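Local coordinates for protein MgGH51 (Meripilus giganteus, PDB 6ZPV) that probably removes terminal alpha-L-arabinofuranosyl residues from arabinose-containing polysaccharides, as a fungal glycoside hydrolase of family GH51, at residues 345-359 against 377-390. Residues are numbered along the deposited sequence; the frame is centred on the assembly and turned at random.
Sequences FVEVGNEDFFAAGSY and IRFIATTNAWNPVL. With NAG (2-acetamido-2-deoxy-beta-D-glucopyranose), chain B; NAG (2-acetamido-2-deoxy-beta-D-glucopyranose), chain C; BMA (beta-D-mannopyranose), chain D; MAN (alpha-D-mannopyranose), chain E.
T382 OG1 donates to D352 OD2 at 2.7 Å, on the carboxylate's anti lone pair; D352 OD1 forms a salt bridge with R362. Y359 OH accepts from T382 N at 3.1 Å, a bent bond of 139°, and donates its own hydrogen to V348 O, on a lone pair in the carbonyl plane, so one buried hydroxyl bridges both. With CG swung opposite its backbone N (chi1 -165°), the Y359 side chain crosses that of T382 at about a right angle, bringing the hydroxyl there. Toward the segments' N-terminal ends, strands 345-348 and 378-381 pair in parallel through V346 N to R378 O, I380 N to V346 O and V348 N to I380 O. They are neighbours in the (beta/alpha)8 barrel of the GH51 catalytic domain, joined by helix 359-373 in a beta-alpha-beta crossover. W386, N387 and V389 help hold a bound glycan, N387 ND2 donating to O3 of the chain C NAG at 3.2 Å. T382 CG2 sits 3.4 Å from E347 OE2, whose carboxylate is salt-bridged to R226. Facing helix 359-373, V346 CB packs 3.6 Å from F379 CE1. T383 CG2 touches Y359 CD2, L390 CD1 touches Y359 CE2, and A356 CB meets P388 CD. The W386 indole lies flat under the chain B NAG, whose C3 is 3.6 Å above the ring's centre; an alanine here would probably leave that sugar without its platform and Y425 OH without the indole N-H.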
ATOM      1  N   PHE A 345      -4.083 -15.718  -8.072  1.00 12.05           N
ATOM      2  CA  PHE A 345      -3.219 -16.091  -6.933  1.00 11.36           C
ATOM      3  C   PHE A 345      -3.940 -15.700  -5.621  1.00 11.26           C
ATOM      4  O   PHE A 345      -4.329 -14.548  -5.476  1.00 11.75           O
ATOM      5  CB  PHE A 345      -1.907 -15.305  -7.002  1.00 11.69           C
ATOM      6  CG  PHE A 345      -1.089 -15.504  -8.249  1.00 11.94           C
ATOM      7  CD1 PHE A 345      -0.454 -16.700  -8.497  1.00 13.74           C
ATOM      8  CD2 PHE A 345      -1.061 -14.524  -9.202  1.00 12.89           C
ATOM      9  CE1 PHE A 345       0.277 -16.866  -9.662  1.00 14.71           C
ATOM     10  CE2 PHE A 345      -0.380 -14.737 -10.400  1.00 14.14           C
ATOM     11  CZ  PHE A 345       0.305 -15.890 -10.619  1.00 14.68           C
ATOM     12  N   VAL A 346      -3.996 -16.648  -4.698  1.00 10.62           N
ATOM     13  CA  VAL A 346      -4.533 -16.422  -3.362  1.00 10.55           C
ATOM     14  C   VAL A 346      -3.520 -16.924  -2.342  1.00 10.98           C
ATOM     15  O   VAL A 346      -3.015 -18.073  -2.487  1.00 11.68           O
ATOM     16  CB  VAL A 346      -5.927 -17.050  -3.139  1.00 11.27           C
ATOM     17  CG1 VAL A 346      -6.297 -17.100  -1.672  1.00 11.29           C
ATOM     18  CG2 VAL A 346      -6.955 -16.323  -3.987  1.00 11.72           C
ATOM     19  N   GLU A 347      -3.225 -16.085  -1.350  1.00 10.63           N
ATOM     20  CA  GLU A 347      -2.276 -16.457  -0.294  1.00 10.31           C
ATOM     21  C   GLU A 347      -3.050 -16.878   0.955  1.00 10.78           C
ATOM     22  O   GLU A 347      -3.993 -16.189   1.382  1.00 10.89           O
ATOM     23  CB  GLU A 347      -1.324 -15.271  -0.021  1.00 10.70           C
ATOM     24  CG  GLU A 347      -0.216 -15.596   0.961  1.00 10.56           C
ATOM     25  CD  GLU A 347       0.967 -14.661   0.900  1.00 11.10           C
ATOM     26  OE1 GLU A 347       0.949 -13.725   0.089  1.00 11.07           O
ATOM     27  OE2 GLU A 347       1.943 -14.909   1.712  1.00 11.39           O
ATOM     28  N   VAL A 348      -2.655 -18.018   1.543  1.00 10.25           N
ATOM     29  CA  VAL A 348      -3.433 -18.617   2.642  1.00 10.89           C
ATOM     30  C   VAL A 348      -2.776 -18.174   3.954  1.00 10.75           C
ATOM     31  O   VAL A 348      -1.778 -18.785   4.416  1.00 11.18           O
ATOM     32  CB  VAL A 348      -3.517 -20.133   2.456  1.00 10.40           C
ATOM     33  CG1 VAL A 348      -4.280 -20.782   3.611  1.00 11.21           C
ATOM     34  CG2 VAL A 348      -4.155 -20.453   1.116  1.00 12.38           C
ATOM     35  N   GLY A 349      -3.314 -17.121   4.567  1.00 10.02           N
ATOM     36  CA  GLY A 349      -2.755 -16.601   5.812  1.00 10.47           C
ATOM     37  C   GLY A 349      -1.628 -15.595   5.573  1.00 10.04           C
ATOM     38  O   GLY A 349      -1.447 -15.099   4.450  1.00 10.83           O
ATOM     39  N   ASN A 350      -0.921 -15.301   6.657  1.00 10.73           N
ATOM     40  CA  ASN A 350       0.293 -14.453   6.596  1.00 10.52           C
ATOM     41  C   ASN A 350       1.270 -15.024   7.613  1.00 10.77           C
ATOM     42  O   ASN A 350       0.943 -15.202   8.804  1.00 11.18           O
ATOM     43  CB  ASN A 350       0.008 -13.002   6.956  1.00 10.67           C
ATOM     44  CG  ASN A 350       1.259 -12.159   6.880  1.00 10.34           C
ATOM     45  OD1 ASN A 350       1.826 -12.033   5.786  1.00 10.62           O
ATOM     46  ND2 ASN A 350       1.733 -11.622   8.012  1.00 11.22           N
ATOM     47  N   GLU A 351       2.503 -15.299   7.133  1.00 10.69           N
ATOM     48  CA  GLU A 351       3.603 -15.662   8.068  1.00 11.33           C
ATOM     49  C   GLU A 351       3.144 -16.764   9.022  1.00 10.98           C
ATOM     50  O   GLU A 351       3.421 -16.719  10.232  1.00 11.91           O
ATOM     51  CB  GLU A 351       4.181 -14.456   8.786  1.00 11.55           C
ATOM     52  CG  GLU A 351       4.861 -13.471   7.832  1.00 11.49           C
ATOM     53  CD  GLU A 351       5.842 -12.527   8.479  1.00 11.76           C
ATOM     54  OE1 GLU A 351       5.693 -12.244   9.711  1.00 12.52           O
ATOM     55  OE2 GLU A 351       6.762 -12.054   7.747  1.00 12.65           O
ATOM     56  N   ASP A 352       2.627 -17.862   8.448  1.00 11.43           N
ATOM     57  CA  ASP A 352       2.180 -18.997   9.292  1.00 11.95           C
ATOM     58  C   ASP A 352       3.363 -19.840   9.770  1.00 12.07           C
ATOM     59  O   ASP A 352       3.152 -20.752  10.551  1.00 11.65           O
ATOM     60  CB  ASP A 352       1.101 -19.812   8.604  1.00 11.60           C
ATOM     61  CG  ASP A 352      -0.179 -18.996   8.514  1.00 11.54           C
ATOM     62  OD1 ASP A 352      -0.945 -18.978   9.526  1.00 11.51           O
ATOM     63  OD2 ASP A 352      -0.410 -18.338   7.478  1.00 11.43           O
ATOM     64  N   PHE A 353       4.611 -19.483   9.353  1.00 12.22           N
ATOM     65  CA  PHE A 353       5.771 -20.063  10.029  1.00 12.60           C
ATOM     66  C   PHE A 353       5.765 -19.786  11.511  1.00 13.26           C
ATOM     67  O   PHE A 353       6.414 -20.509  12.285  1.00 13.95           O
ATOM     68  CB  PHE A 353       7.085 -19.638   9.362  1.00 13.24           C
ATOM     69  CG  PHE A 353       7.317 -18.171   9.254  1.00 13.87           C
ATOM     70  CD1 PHE A 353       7.780 -17.449  10.344  1.00 15.38           C
ATOM     71  CD2 PHE A 353       7.073 -17.496   8.067  1.00 14.25           C
ATOM     72  CE1 PHE A 353       8.030 -16.085  10.264  1.00 16.54           C
ATOM     73  CE2 PHE A 353       7.335 -16.125   7.964  1.00 15.32           C
ATOM     74  CZ  PHE A 353       7.793 -15.421   9.067  1.00 15.60           C
ATOM     75  N   PHE A 354       5.072 -18.734  11.973  1.00 13.87           N
ATOM     76  CA  PHE A 354       4.962 -18.478  13.421  1.00 13.42           C
ATOM     77  C   PHE A 354       3.932 -19.369  14.119  1.00 12.90           C
ATOM     78  O   PHE A 354       3.896 -19.418  15.351  1.00 13.91           O
ATOM     79  CB  PHE A 354       4.581 -17.019  13.670  1.00 13.91           C
ATOM     80  CG  PHE A 354       5.711 -16.028  13.519  1.00 14.37           C
ATOM     81  CD1 PHE A 354       6.925 -16.204  14.162  1.00 16.87           C
ATOM     82  CD2 PHE A 354       5.531 -14.877  12.766  1.00 14.73           C
ATOM     83  CE1 PHE A 354       7.920 -15.249  14.044  1.00 17.09           C
ATOM     84  CE2 PHE A 354       6.545 -13.931  12.694  1.00 16.14           C
ATOM     85  CZ  PHE A 354       7.742 -14.111  13.301  1.00 16.81           C
ATOM     86  N   ALA A 355       3.101 -20.078  13.326  1.00 12.47           N
ATOM     87  CA  ALA A 355       2.013 -20.955  13.830  1.00 13.48           C
ATOM     88  C   ALA A 355       2.037 -22.267  13.053  1.00 12.58           C
ATOM     89  O   ALA A 355       1.021 -22.732  12.549  1.00 12.21           O
ATOM     90  CB  ALA A 355       0.686 -20.213  13.705  1.00 15.40           C
ATOM     91  N   ALA A 356       3.241 -22.836  12.935  1.00 12.56           N
ATOM     92  CA  ALA A 356       3.427 -24.020  12.090  1.00 12.85           C
ATOM     93  C   ALA A 356       2.880 -25.298  12.684  1.00 12.86           C
ATOM     94  O   ALA A 356       2.754 -26.296  11.958  1.00 13.63           O
ATOM     95  CB  ALA A 356       4.868 -24.119  11.699  1.00 12.76           C
ATOM     96  N   GLY A 357       2.592 -25.306  13.995  1.00 13.08           N
ATOM     97  CA  GLY A 357       1.940 -26.480  14.597  1.00 13.24           C
ATOM     98  C   GLY A 357       0.547 -26.697  14.100  1.00 12.83           C
ATOM     99  O   GLY A 357       0.155 -27.873  13.944  1.00 15.75           O
ATOM    100  N   SER A 358      -0.188 -25.655  13.790  1.00 12.81           N
ATOM    101  CA  SER A 358      -1.569 -25.766  13.261  1.00 12.47           C
ATOM    102  C   SER A 358      -1.661 -25.560  11.758  1.00 11.40           C
ATOM    103  O   SER A 358      -2.686 -25.925  11.182  1.00 12.56           O
ATOM    104  CB  SER A 358      -2.460 -24.788  13.987  1.00 13.07           C
ATOM    105  OG  SER A 358      -2.054 -23.470  13.662  1.00 12.55           O
ATOM    106  N   TYR A 359      -0.675 -24.924  11.148  1.00 11.66           N
ATOM    107  CA  TYR A 359      -0.840 -24.625   9.713  1.00 11.70           C
ATOM    108  C   TYR A 359      -1.094 -25.880   8.900  1.00 11.36           C
ATOM    109  O   TYR A 359      -1.861 -25.799   7.928  1.00 11.86           O
ATOM    110  CB  TYR A 359       0.327 -23.831   9.125  1.00 11.35           C
ATOM    111  CG  TYR A 359       0.041 -23.206   7.774  1.00 11.62           C
ATOM    112  CD1 TYR A 359      -0.913 -22.197   7.629  1.00 11.62           C
ATOM    113  CD2 TYR A 359       0.779 -23.511   6.641  1.00 11.92           C
ATOM    114  CE1 TYR A 359      -1.114 -21.511   6.452  1.00 10.69           C
ATOM    115  CE2 TYR A 359       0.614 -22.809   5.454  1.00 12.16           C
ATOM    116  CZ  TYR A 359      -0.293 -21.771   5.376  1.00 11.24           C
ATOM    117  OH  TYR A 359      -0.361 -21.031   4.205  1.00 10.83           O
ATOM    118  N   ILE A 377      -7.312 -21.262  -9.515  1.00 13.99           N
ATOM    119  CA  ILE A 377      -6.497 -20.365  -8.668  1.00 13.27           C
ATOM    120  C   ILE A 377      -5.258 -21.075  -8.138  1.00 12.51           C
ATOM    121  O   ILE A 377      -5.331 -22.254  -7.829  1.00 13.22           O
ATOM    122  CB  ILE A 377      -7.326 -19.766  -7.536  1.00 13.40           C
ATOM    123  CG1 ILE A 377      -8.378 -18.828  -8.137  1.00 14.91           C
ATOM    124  CG2 ILE A 377      -6.455 -19.049  -6.513  1.00 13.78           C
ATOM    125  CD1 ILE A 377      -9.270 -18.190  -7.073  1.00 15.87           C
ATOM    126  N   ARG A 378      -4.129 -20.384  -8.108  1.00 12.15           N
ATOM    127  CA  ARG A 378      -2.921 -20.928  -7.505  1.00 12.27           C
ATOM    128  C   ARG A 378      -2.812 -20.444  -6.060  1.00 11.75           C
ATOM    129  O   ARG A 378      -2.776 -19.241  -5.798  1.00 12.32           O
ATOM    130  CB  ARG A 378      -1.676 -20.529  -8.302  1.00 13.86           C
ATOM    131  CG  ARG A 378      -0.417 -21.297  -7.959  1.00 15.79           C
ATOM    132  CD  ARG A 378       0.817 -20.791  -8.698  1.00 16.88           C
ATOM    133  NE  ARG A 378       1.941 -21.720  -8.646  1.00 18.30           N
ATOM    134  CZ  ARG A 378       2.378 -22.470  -9.639  1.00 20.46           C
ATOM    135  NH1 ARG A 378       1.721 -22.543 -10.796  1.00 21.61           N
ATOM    136  NH2 ARG A 378       3.462 -23.252  -9.423  1.00 19.27           N
ATOM    137  N   PHE A 379      -2.765 -21.371  -5.119  1.00 11.67           N
ATOM    138  CA  PHE A 379      -2.728 -21.066  -3.688  1.00 11.27           C
ATOM    139  C   PHE A 379      -1.306 -21.049  -3.168  1.00 11.66           C
ATOM    140  O   PHE A 379      -0.516 -21.985  -3.403  1.00 12.56           O
ATOM    141  CB  PHE A 379      -3.623 -22.025  -2.890  1.00 12.03           C
ATOM    142  CG  PHE A 379      -5.093 -21.798  -3.200  1.00 11.65           C
ATOM    143  CD1 PHE A 379      -5.787 -20.785  -2.540  1.00 12.28           C
ATOM    144  CD2 PHE A 379      -5.739 -22.489  -4.201  1.00 12.57           C
ATOM    145  CE1 PHE A 379      -7.106 -20.491  -2.859  1.00 12.37           C
ATOM    146  CE2 PHE A 379      -7.043 -22.172  -4.544  1.00 12.94           C
ATOM    147  CZ  PHE A 379      -7.723 -21.175  -3.889  1.00 12.01           C
ATOM    148  N   ILE A 380      -0.970 -20.018  -2.395  1.00 11.01           N
ATOM    149  CA  ILE A 380       0.410 -19.781  -1.904  1.00 10.96           C
ATOM    150  C   ILE A 380       0.463 -20.050  -0.400  1.00 11.39           C
ATOM    151  O   ILE A 380      -0.310 -19.444   0.375  1.00 11.26           O
ATOM    152  CB  ILE A 380       0.834 -18.336  -2.212  1.00 10.93           C
ATOM    153  CG1 ILE A 380       0.671 -17.949  -3.674  1.00 11.40           C
ATOM    154  CG2 ILE A 380       2.223 -18.112  -1.718  1.00 12.06           C
ATOM    155  CD1 ILE A 380       0.672 -16.493  -3.951  1.00 12.50           C
ATOM    156  N   ALA A 381       1.396 -20.912   0.014  1.00 10.96           N
ATOM    157  CA  ALA A 381       1.636 -21.261   1.411  1.00 11.34           C
ATOM    158  C   ALA A 381       2.592 -20.241   2.056  1.00 10.94           C
ATOM    159  O   ALA A 381       3.487 -19.700   1.376  1.00 11.87           O
ATOM    160  CB  ALA A 381       2.170 -22.665   1.487  1.00 12.00           C
ATOM    161  N   THR A 382       2.459 -20.094   3.383  1.00 10.68           N
ATOM    162  CA  THR A 382       3.197 -19.055   4.078  1.00 10.62           C
ATOM    163  C   THR A 382       4.127 -19.572   5.164  1.00 11.50           C
ATOM    164  O   THR A 382       4.848 -18.774   5.794  1.00 12.34           O
ATOM    165  CB  THR A 382       2.211 -18.061   4.722  1.00 11.29           C
ATOM    166  OG1 THR A 382       1.617 -18.755   5.812  1.00 11.49           O
ATOM    167  CG2 THR A 382       1.207 -17.505   3.745  1.00 11.51           C
ATOM    168  N   THR A 383       4.128 -20.880   5.443  1.00 11.81           N
ATOM    169  CA  THR A 383       5.137 -21.467   6.292  1.00 12.46           C
ATOM    170  C   THR A 383       6.514 -21.432   5.570  1.00 12.55           C
ATOM    171  O   THR A 383       6.577 -21.183   4.357  1.00 13.34           O
ATOM    172  CB  THR A 383       4.737 -22.896   6.683  1.00 12.21           C
ATOM    173  OG1 THR A 383       4.071 -23.541   5.584  1.00 12.09           O
ATOM    174  CG2 THR A 383       3.845 -22.893   7.908  1.00 12.61           C
ATOM    175  N   ASN A 384       7.557 -21.747   6.332  1.00 13.26           N
ATOM    176  CA  ASN A 384       8.881 -21.899   5.701  1.00 13.94           C
ATOM    177  C   ASN A 384       8.799 -23.054   4.705  1.00 14.59           C
ATOM    178  O   ASN A 384       8.095 -24.096   4.960  1.00 15.61           O
ATOM    179  CB  ASN A 384       9.942 -22.208   6.764  1.00 14.73           C
ATOM    180  CG  ASN A 384      10.129 -21.073   7.732  1.00 16.76           C
ATOM    181  OD1 ASN A 384      10.018 -19.902   7.369  1.00 16.60           O
ATOM    182  ND2 ASN A 384      10.461 -21.418   8.970  1.00 19.48           N
ATOM    183  N   ALA A 385       9.493 -22.938   3.611  1.00 15.24           N
ATOM    184  CA  ALA A 385       9.317 -23.918   2.538  1.00 16.33           C
ATOM    185  C   ALA A 385       9.624 -25.314   3.034  1.00 16.97           C
ATOM    186  O   ALA A 385      10.711 -25.566   3.549  1.00 18.15           O
ATOM    187  CB  ALA A 385      10.188 -23.517   1.375  1.00 19.86           C
ATOM    188  N   TRP A 386       8.657 -26.204   2.871  1.00 16.37           N
ATOM    189  CA  TRP A 386       8.795 -27.664   3.038  1.00 16.22           C
ATOM    190  C   TRP A 386       8.913 -28.142   4.477  1.00 16.66           C
ATOM    191  O   TRP A 386       9.042 -29.361   4.679  1.00 16.92           O
ATOM    192  CB  TRP A 386       9.974 -28.216   2.193  1.00 17.66           C
ATOM    193  CG  TRP A 386       9.858 -27.736   0.787  1.00 16.30           C
ATOM    194  CD1 TRP A 386      10.708 -26.887   0.160  1.00 18.99           C
ATOM    195  CD2 TRP A 386       8.819 -27.995  -0.140  1.00 15.41           C
ATOM    196  NE1 TRP A 386      10.249 -26.540  -1.094  1.00 18.11           N
ATOM    197  CE2 TRP A 386       9.103 -27.247  -1.304  1.00 16.72           C
ATOM    198  CE3 TRP A 386       7.667 -28.772  -0.111  1.00 16.30           C
ATOM    199  CZ2 TRP A 386       8.263 -27.255  -2.401  1.00 17.00           C
ATOM    200  CZ3 TRP A 386       6.837 -28.795  -1.207  1.00 17.14           C
ATOM    201  CH2 TRP A 386       7.137 -28.033  -2.338  1.00 18.08           C
ATOM    202  N   ASN A 387       8.832 -27.264   5.447  1.00 15.55           N
ATOM    203  CA  ASN A 387       8.944 -27.644   6.871  1.00 15.29           C
ATOM    204  C   ASN A 387       8.014 -26.743   7.660  1.00 14.89           C
ATOM    205  O   ASN A 387       8.343 -25.587   7.924  1.00 15.95           O
ATOM    206  CB  ASN A 387      10.360 -27.541   7.389  1.00 16.86           C
ATOM    207  CG  ASN A 387      11.298 -28.568   6.827  1.00 20.90           C
ATOM    208  OD1 ASN A 387      11.194 -29.741   7.228  1.00 23.26           O
ATOM    209  ND2 ASN A 387      12.151 -28.184   5.884  1.00 25.86           N
ATOM    210  N   PRO A 388       6.775 -27.190   7.994  1.00 15.39           N
ATOM    211  CA  PRO A 388       6.331 -28.569   7.932  1.00 15.76           C
ATOM    212  C   PRO A 388       5.882 -28.953   6.544  1.00 15.45           C
ATOM    213  O   PRO A 388       5.581 -28.127   5.690  1.00 15.44           O
ATOM    214  CB  PRO A 388       5.105 -28.539   8.865  1.00 17.67           C
ATOM    215  CG  PRO A 388       4.571 -27.130   8.747  1.00 15.42           C
ATOM    216  CD  PRO A 388       5.813 -26.269   8.621  1.00 14.76           C
ATOM    217  N   VAL A 389       5.740 -30.245   6.356  1.00 17.84           N
ATOM    218  CA  VAL A 389       5.280 -30.805   5.087  1.00 16.51           C
ATOM    219  C   VAL A 389       3.757 -30.666   4.969  1.00 15.68           C
ATOM    220  O   VAL A 389       3.032 -31.076   5.848  1.00 17.80           O
ATOM    221  CB  VAL A 389       5.663 -32.261   5.007  1.00 20.08           C
ATOM    222  CG1 VAL A 389       5.177 -32.822   3.678  1.00 26.07           C
ATOM    223  CG2 VAL A 389       7.166 -32.444   5.240  1.00 24.39           C
ATOM    224  N   LEU A 390       3.297 -29.981   3.930  1.00 14.71           N
ATOM    225  CA  LEU A 390       1.890 -29.666   3.716  1.00 14.11           C
ATOM    226  C   LEU A 390       1.195 -30.575   2.720  1.00 14.70           C
ATOM    227  O   LEU A 390       1.830 -31.035   1.776  1.00 15.74           O
ATOM    228  CB  LEU A 390       1.721 -28.218   3.297  1.00 13.90           C
ATOM    229  CG  LEU A 390       2.333 -27.182   4.233  1.00 13.11           C
ATOM    230  CD1 LEU A 390       2.185 -25.776   3.621  1.00 14.72           C
ATOM    231  CD2 LEU A 390       1.700 -27.219   5.609  1.00 14.35           C
TER
HETATM  232  C1  NAG B   1      11.347 -29.708  -4.325  1.00 19.30           C
HETATM  233  C2  NAG B   1      10.443 -30.616  -3.455  1.00 17.64           C
HETATM  234  C3  NAG B   1      10.653 -30.488  -1.960  1.00 19.13           C
HETATM  235  C4  NAG B   1      12.064 -30.440  -1.498  1.00 18.14           C
HETATM  236  C5  NAG B   1      12.801 -29.470  -2.417  1.00 17.80           C
HETATM  237  C6  NAG B   1      14.317 -29.477  -2.140  1.00 18.40           C
HETATM  238  C7  NAG B   1       8.464 -31.147  -4.788  1.00 20.41           C
HETATM  239  C8  NAG B   1       7.064 -30.712  -5.240  1.00 22.34           C
HETATM  240  N2  NAG B   1       9.048 -30.467  -3.832  1.00 18.13           N
HETATM  241  O3  NAG B   1       9.899 -31.491  -1.238  1.00 19.85           O
HETATM  242  O4  NAG B   1      12.268 -29.939  -0.174  1.00 17.04           O
HETATM  243  O5  NAG B   1      12.699 -29.811  -3.777  1.00 17.99           O
HETATM  244  O6  NAG B   1      14.829 -30.811  -2.198  1.00 21.56           O
HETATM  245  O7  NAG B   1       8.988 -32.161  -5.257  1.00 23.92           O
HETATM  246  C1  NAG C   2      12.443 -30.879   0.855  1.00 18.53           C
HETATM  247  C2  NAG C   2      13.117 -30.195   2.037  1.00 17.63           C
HETATM  248  C3  NAG C   2      13.269 -31.146   3.171  1.00 19.00           C
HETATM  249  C4  NAG C   2      11.860 -31.663   3.480  1.00 21.23           C
HETATM  250  C5  NAG C   2      11.117 -32.169   2.232  1.00 22.96           C
HETATM  251  C6  NAG C   2       9.638 -32.565   2.491  1.00 28.00           C
HETATM  252  C7  NAG C   2      14.691 -28.373   1.607  1.00 20.61           C
HETATM  253  C8  NAG C   2      16.116 -28.034   1.159  1.00 21.50           C
HETATM  254  N2  NAG C   2      14.415 -29.650   1.616  1.00 17.89           N
HETATM  255  O3  NAG C   2      13.739 -30.411   4.311  1.00 19.98           O
HETATM  256  O4  NAG C   2      11.911 -32.820   4.340  1.00 26.41           O
HETATM  257  O5  NAG C   2      11.095 -31.193   1.218  1.00 21.80           O
HETATM  258  O6  NAG C   2       8.843 -32.970   1.344  1.00 25.41           O
HETATM  259  O7  NAG C   2      13.903 -27.480   1.852  1.00 20.53           O
HETATM  260  C1  BMA D   3      11.799 -32.633   5.728  1.00 22.51           C
HETATM  261  C2  BMA D   3      11.217 -33.947   6.298  1.00 25.70           C
HETATM  262  C3  BMA D   3      11.203 -33.881   7.817  1.00 27.94           C
HETATM  263  C4  BMA D   3      12.592 -33.568   8.379  1.00 23.51           C
HETATM  264  C5  BMA D   3      13.166 -32.345   7.696  1.00 21.05           C
HETATM  265  C6  BMA D   3      14.643 -32.148   8.098  1.00 21.33           C
HETATM  266  O2  BMA D   3      11.955 -35.113   5.863  1.00 27.22           O
HETATM  267  O3  BMA D   3      10.766 -35.143   8.357  1.00 31.18           O
HETATM  268  O4  BMA D   3      12.589 -33.404   9.786  1.00 26.00           O
HETATM  269  O5  BMA D   3      13.150 -32.503   6.273  1.00 22.18           O
HETATM  270  O6  BMA D   3      15.003 -30.805   7.696  1.00 20.88           O
HETATM  271  C1  MAN E   6       9.424 -35.114   8.825  1.00 40.70           C
HETATM  272  C2  MAN E   6       9.215 -36.328   9.711  1.00 40.99           C
HETATM  273  C3  MAN E   6       9.248 -37.671   8.921  1.00 40.52           C
HETATM  274  C4  MAN E   6       8.294 -37.589   7.762  1.00 36.83           C
HETATM  275  C5  MAN E   6       8.584 -36.360   6.879  1.00 30.32           C
HETATM  276  C6  MAN E   6       7.599 -36.273   5.671  1.00 43.32           C
HETATM  277  O2  MAN E   6       7.932 -36.211  10.387  1.00 42.49           O
HETATM  278  O3  MAN E   6       8.820 -38.714   9.767  1.00 42.85           O
HETATM  279  O4  MAN E   6       8.368 -38.796   6.997  1.00 43.32           O
HETATM  280  O5  MAN E   6       8.544 -35.189   7.711  1.00 30.84           O
HETATM  281  O6  MAN E   6       6.280 -35.947   6.194  1.00 47.46           O